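Local coordinates for Lin1944 protein (Listeria innocua, PDB 3D7L) that is of unknown function but, as a short-chain dehydrogenase/reductase, is probably an oxidoreductase built on a nucleotide-binding Rossmann fold, at residues I116-P121 against T154-V159; V159-W164 against P176-K181. One frame throughout, in Å; residues are numbered along the deposited sequence.

Contact 1 (I116-P121 against T154-V159); sequences IMMEDP and TVSPNV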
loop_
_atom_site.group_PDB
_atom_site.type_symbol
_atom_site.label_atom_id
_atom_site.label_comp_id
_atom_site.label_asym_id
_atom_site.label_seq_id
_atom_site.Cartn_x
_atom_site.Cartn_y
_atom_site.Cartn_z
ATOM N N ILE D 116 7.589 3.715 10.308
ATOM C CA ILE D 116 6.630 3.759 11.410
ATOM C C ILE D 116 5.338 4.539 11.074
ATOM O O ILE D 116 4.331 4.371 11.726
ATOM C CB ILE D 116 7.285 4.366 12.693
ATOM C CG1 ILE D 116 6.518 3.942 13.966
ATOM C CG2 ILE D 116 7.461 5.867 12.533
ATOM C CD1 ILE D 116 7.137 4.371 15.254
HETATM N N MSE D 117 5.360 5.384 10.061
HETATM C CA MSE D 117 4.180 6.208 9.790
HETATM C C MSE D 117 2.939 5.403 9.405
HETATM O O MSE D 117 1.821 5.878 9.589
HETATM C CB MSE D 117 4.470 7.265 8.742
HETATM C CG MSE D 117 5.118 8.460 9.349
HETATM SE SE MSE D 117 5.355 9.845 8.024
HETATM C CE MSE D 117 7.178 9.474 7.539
HETATM N N MSE D 118 3.133 4.196 8.877
HETATM C CA MSE D 118 2.011 3.279 8.640
HETATM C C MSE D 118 1.366 2.700 9.915
HETATM O O MSE D 118 0.241 2.214 9.852
HETATM C CB MSE D 118 2.449 2.138 7.728
HETATM C CG MSE D 118 3.464 1.206 8.407
HETATM SE SE MSE D 118 3.820 -0.379 7.333
HETATM C CE MSE D 118 5.252 -1.153 8.381
ATOM N N GLU D 119 2.077 2.715 11.047
ATOM C CA GLU D 119 1.607 2.067 12.301
ATOM C C GLU D 119 1.335 3.043 13.450
ATOM O O GLU D 119 0.519 2.763 14.326
ATOM C CB GLU D 119 2.632 1.048 12.818
ATOM C CG GLU D 119 3.160 0.097 11.750
ATOM C CD GLU D 119 3.482 -1.321 12.274
ATOM O OE1 GLU D 119 2.574 -1.937 12.905
ATOM O OE2 GLU D 119 4.627 -1.811 12.033
ATOM N N ASP D 120 2.046 4.166 13.454
ATOM C CA ASP D 120 1.970 5.168 14.528
ATOM C C ASP D 120 1.850 6.508 13.815
ATOM O O ASP D 120 2.847 7.241 13.702
ATOM C CB ASP D 120 3.277 5.108 15.329
ATOM C CG ASP D 120 3.201 5.821 16.664
ATOM O OD1 ASP D 120 2.280 6.654 16.905
ATOM O OD2 ASP D 120 4.100 5.546 17.487
ATOM N N PRO D 121 0.647 6.801 13.272
ATOM C CA PRO D 121 0.551 7.862 12.260
ATOM C C PRO D 121 0.720 9.281 12.784
ATOM O O PRO D 121 0.438 9.563 13.963
ATOM C CB PRO D 121 -0.851 7.676 11.679
ATOM C CG PRO D 121 -1.635 7.005 12.757
ATOM C CD PRO D 121 -0.655 6.143 13.513
ATOM N N THR D 154 11.099 -6.533 4.652
ATOM C CA THR D 154 11.092 -5.083 4.731
ATOM C C THR D 154 11.649 -4.635 6.079
ATOM O O THR D 154 11.564 -5.370 7.073
ATOM C CB THR D 154 9.688 -4.452 4.509
ATOM O OG1 THR D 154 8.747 -5.010 5.420
ATOM C CG2 THR D 154 9.216 -4.688 3.099
ATOM N N VAL D 155 12.234 -3.450 6.097
ATOM C CA VAL D 155 12.702 -2.833 7.331
ATOM C C VAL D 155 11.876 -1.560 7.541
ATOM O O VAL D 155 11.730 -0.751 6.619
ATOM C CB VAL D 155 14.214 -2.575 7.307
ATOM C CG1 VAL D 155 14.666 -1.770 8.566
ATOM C CG2 VAL D 155 14.978 -3.916 7.196
ATOM N N SER D 156 11.296 -1.426 8.729
ATOM C CA SER D 156 10.416 -0.284 9.047
ATOM C C SER D 156 11.016 0.533 10.189
ATOM O O SER D 156 10.946 0.148 11.358
ATOM C CB SER D 156 9.014 -0.736 9.401
ATOM O OG SER D 156 8.179 0.402 9.602
ATOM N N PRO D 157 11.653 1.652 9.844
ATOM C CA PRO D 157 12.264 2.441 10.899
ATOM C C PRO D 157 11.344 3.483 11.506
ATOM O O PRO D 157 10.418 3.989 10.852
ATOM C CB PRO D 157 13.423 3.155 10.176
ATOM C CG PRO D 157 13.245 2.836 8.683
ATOM C CD PRO D 157 11.920 2.217 8.513
ATOM N N ASN D 158 11.643 3.807 12.758
ATOM C CA ASN D 158 11.128 5.005 13.409
ATOM C C ASN D 158 11.919 6.188 12.868
ATOM O O ASN D 158 12.898 6.012 12.108
ATOM C CB ASN D 158 11.341 4.864 14.921
ATOM C CG ASN D 158 10.435 5.746 15.742
ATOM O OD1 ASN D 158 9.900 6.750 15.254
ATOM N ND2 ASN D 158 10.235 5.364 17.020
ATOM N N VAL D 159 11.522 7.397 13.246
ATOM C CA VAL D 159 12.345 8.580 12.960
ATOM C C VAL D 159 13.791 8.374 13.461
ATOM O O VAL D 159 13.995 7.830 14.553
ATOM C CB VAL D 159 11.702 9.906 13.533
ATOM C CG1 VAL D 159 11.442 9.801 15.035
ATOM C CG2 VAL D 159 12.594 11.127 13.242
#
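Ile116 and Asn158 bring the two backbones closest together, 5.1 Å from CA to CA, and the link is one bond from Ile116 N to Pro157 O, 2.9 Å long, with the amide well above the carbonyl plane. The donor opens a 3-10 turn whose Ile116 O takes the amides of both Glu119 and Asp120; the acceptor ends strand 151-157. Beyond it the Ile116 side chain runs alongside Asn158, pointing the same way. With CG1 anti to the backbone N (chi1 -158°) and the chain extended, CD1 rests over the flat face of the Asn158 amide, 3.6 Å from CG. That amide is fixed at both ends: OD1 accepts from Val159 N at 2.7 Å, tilted off the carbonyl plane, and ND2 binds Tyr202 O. The second point of touch is Met118, present as selenomethionine, which is extended beyond CG and brings its terminal CE to 3.5 Å from Ser156 OG, a van der Waals contact. Ser156 OG also lies near Ile116 N, but the angle is poor; its hydrogen bond goes to Tyr202 OH. Ala137 of the second subunit packs on Met118. The side-chain polar groups that Ile116 and Met118 touch have their hydrogen-bond partners outside 116-121, and one backbone bond joins the segments, while Tyr202 ties Ser156 and Glu119 through its hydroxyl and Asn158 through its backbone O.

Contact 2 (V159-W164 against P176-K181); sequences VLEESW and PVPAAK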
loop_
_atom_site.group_PDB
_atom_site.type_symbol
_atom_site.label_atom_id
_atom_site.label_comp_id
_atom_site.label_asym_id
_atom_site.label_seq_id
_atom_site.Cartn_x
_atom_site.Cartn_y
_atom_site.Cartn_z
ATOM N N VAL D 159 11.522 7.397 13.246
ATOM C CA VAL D 159 12.345 8.580 12.960
ATOM C C VAL D 159 13.791 8.374 13.461
ATOM O O VAL D 159 13.995 7.830 14.553
ATOM C CB VAL D 159 11.702 9.906 13.533
ATOM C CG1 VAL D 159 11.442 9.801 15.035
ATOM C CG2 VAL D 159 12.594 11.127 13.242
ATOM N N LEU D 160 14.776 8.783 12.658
ATOM C CA LEU D 160 16.201 8.658 13.040
ATOM C C LEU D 160 16.732 9.780 13.940
ATOM O O LEU D 160 16.447 10.961 13.714
ATOM C CB LEU D 160 17.098 8.556 11.806
ATOM C CG LEU D 160 16.701 7.538 10.738
ATOM C CD1 LEU D 160 17.712 7.575 9.617
ATOM C CD2 LEU D 160 16.596 6.130 11.355
ATOM N N GLU D 161 17.521 9.406 14.948
ATOM C CA GLU D 161 18.215 10.381 15.780
ATOM C C GLU D 161 18.971 11.406 14.915
ATOM O O GLU D 161 18.945 12.611 15.195
ATOM C CB GLU D 161 19.216 9.687 16.717
ATOM C CG GLU D 161 18.569 8.807 17.777
ATOM C CD GLU D 161 19.565 8.229 18.759
ATOM O OE1 GLU D 161 20.773 8.175 18.448
ATOM O OE2 GLU D 161 19.137 7.818 19.850
ATOM N N GLU D 162 19.644 10.930 13.866
ATOM C CA GLU D 162 20.418 11.827 13.009
ATOM C C GLU D 162 19.564 12.729 12.110
ATOM O O GLU D 162 20.098 13.603 11.432
ATOM C CB GLU D 162 21.500 11.089 12.208
ATOM C CG GLU D 162 21.295 9.594 11.979
ATOM C CD GLU D 162 21.546 8.732 13.209
ATOM O OE1 GLU D 162 22.695 8.612 13.693
ATOM O OE2 GLU D 162 20.567 8.149 13.684
ATOM N N SER D 163 18.251 12.513 12.117
ATOM C CA SER D 163 17.292 13.395 11.443
ATOM C C SER D 163 16.388 14.171 12.414
ATOM O O SER D 163 15.598 14.994 11.978
ATOM C CB SER D 163 16.413 12.581 10.490
ATOM O OG SER D 163 17.180 11.963 9.473
ATOM N N TRP D 164 16.526 13.907 13.715
ATOM C CA TRP D 164 15.670 14.461 14.772
ATOM C C TRP D 164 15.687 15.987 14.865
ATOM O O TRP D 164 14.668 16.619 15.168
ATOM C CB TRP D 164 16.106 13.889 16.122
ATOM C CG TRP D 164 15.184 14.187 17.275
ATOM C CD1 TRP D 164 15.502 14.847 18.423
ATOM C CD2 TRP D 164 13.811 13.807 17.395
ATOM N NE1 TRP D 164 14.413 14.907 19.258
ATOM C CE2 TRP D 164 13.364 14.254 18.657
ATOM C CE3 TRP D 164 12.914 13.108 16.567
ATOM C CZ2 TRP D 164 12.055 14.038 19.108
ATOM C CZ3 TRP D 164 11.603 12.899 17.020
ATOM C CH2 TRP D 164 11.194 13.370 18.271
ATOM N N PRO D 176 13.328 8.869 18.901
ATOM C CA PRO D 176 14.009 8.452 17.674
ATOM C C PRO D 176 15.049 7.336 17.887
ATOM O O PRO D 176 15.497 7.090 19.014
ATOM C CB PRO D 176 14.682 9.738 17.194
ATOM C CG PRO D 176 14.954 10.501 18.473
ATOM C CD PRO D 176 13.796 10.181 19.397
ATOM N N VAL D 177 15.395 6.648 16.802
ATOM C CA VAL D 177 16.299 5.496 16.865
ATOM C C VAL D 177 17.599 5.821 16.135
ATOM O O VAL D 177 17.587 6.582 15.165
ATOM C CB VAL D 177 15.638 4.202 16.277
ATOM C CG1 VAL D 177 14.448 3.728 17.164
ATOM C CG2 VAL D 177 15.189 4.417 14.843
ATOM N N PRO D 178 18.729 5.260 16.607
ATOM C CA PRO D 178 19.964 5.498 15.852
ATOM C C PRO D 178 19.882 4.794 14.500
ATOM O O PRO D 178 19.421 3.657 14.425
ATOM C CB PRO D 178 21.054 4.841 16.717
ATOM C CG PRO D 178 20.426 4.570 18.034
ATOM C CD PRO D 178 18.957 4.378 17.770
ATOM N N ALA D 179 20.321 5.469 13.448
ATOM C CA ALA D 179 20.429 4.858 12.134
ATOM C C ALA D 179 21.275 3.568 12.166
ATOM O O ALA D 179 20.915 2.589 11.504
ATOM C CB ALA D 179 20.998 5.847 11.159
ATOM N N ALA D 180 22.357 3.556 12.947
ATOM C CA ALA D 180 23.130 2.327 13.192
ATOM C C ALA D 180 22.286 1.123 13.643
ATOM O O ALA D 180 22.596 -0.024 13.294
ATOM C CB ALA D 180 24.257 2.578 14.203
ATOM N N LYS D 181 21.243 1.371 14.449
ATOM C CA LYS D 181 20.393 0.281 14.931
ATOM C C LYS D 181 19.493 -0.231 13.813
ATOM O O LYS D 181 19.324 -1.436 13.643
ATOM C CB LYS D 181 19.581 0.729 16.146
ATOM C CG LYS D 181 18.737 -0.346 16.798
ATOM C CD LYS D 181 17.885 0.258 17.878
ATOM C CE LYS D 181 17.053 -0.796 18.582
ATOM N NZ LYS D 181 16.273 -0.196 19.690
HETATM O O HOH W 1 16.780 8.521 20.902
HETATM O O HOH W 2 23.581 5.627 14.318
#
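Trp164 and Pro176 cross at about a right angle, the proline laying CG over one indole face in a CH-pi contact 3.9 Å from the centroid of the five-membered ring. They sit in the excursion after strand 151-157 of the Rossmann fold, the region that in short-chain dehydrogenases usually forms the substrate-binding loop. Val159 CG2 meets the edge of the same indole in its plane, while CG1 runs alongside Pro176 CB. The backbones are joined by a lone bridge of parallel type: Val177 N gives to Val159 O at 2.9 Å, nearly straight along the carbonyl, and Glu161 N reaches Val177 O at 2.8 Å from above its plane. Leu160 points away from the bridge, but its CD1 still touches Ala179 CB at 4.0 Å, and Thr14 and Val182 border it.

The two glutamates part company. Glu162, bent at chi2 (-74°), folds back to the start of helix 179-191, where OE2 accepts from Ala179 N at 2.7 Å, the amide standing above the carboxylate plane. Its OE1 takes a longer bond from a water that accepts from Ala180 N, so the carboxylate holds the Ala179 amide directly and reaches that of Ala180 through the water; the helix end would probably stabilise its negative charge. Glu161 instead stretches beside Pro178, the two pointing the same way, with OE1 3.6 Å from Pro178 CG. At its other oxygen, OE2, one water donates both to Glu161 and to Pro176 O, at 2.7 Å each.

Overall arrangement
The two contacts follow one another along the chain, their centres about 12 Å apart, and meet at Val159: its N is held by Asn158 in contact 1 and its O by Val177 in contact 2. They also touch directly, Asn158 CB lying 3.9 Å from Val177 CG2. Contact 1 secures the end of strand 151-157 to the loop after strand 108-113, near the C-terminal Tyr202 and the second subunit. Contact 2 carries the chain outward to the start of helix 179-191 and to Thr14 on helix 14-23. In short-chain dehydrogenases the loops at these strand ends border the cofactor and substrate sites, consistent with a similar role here.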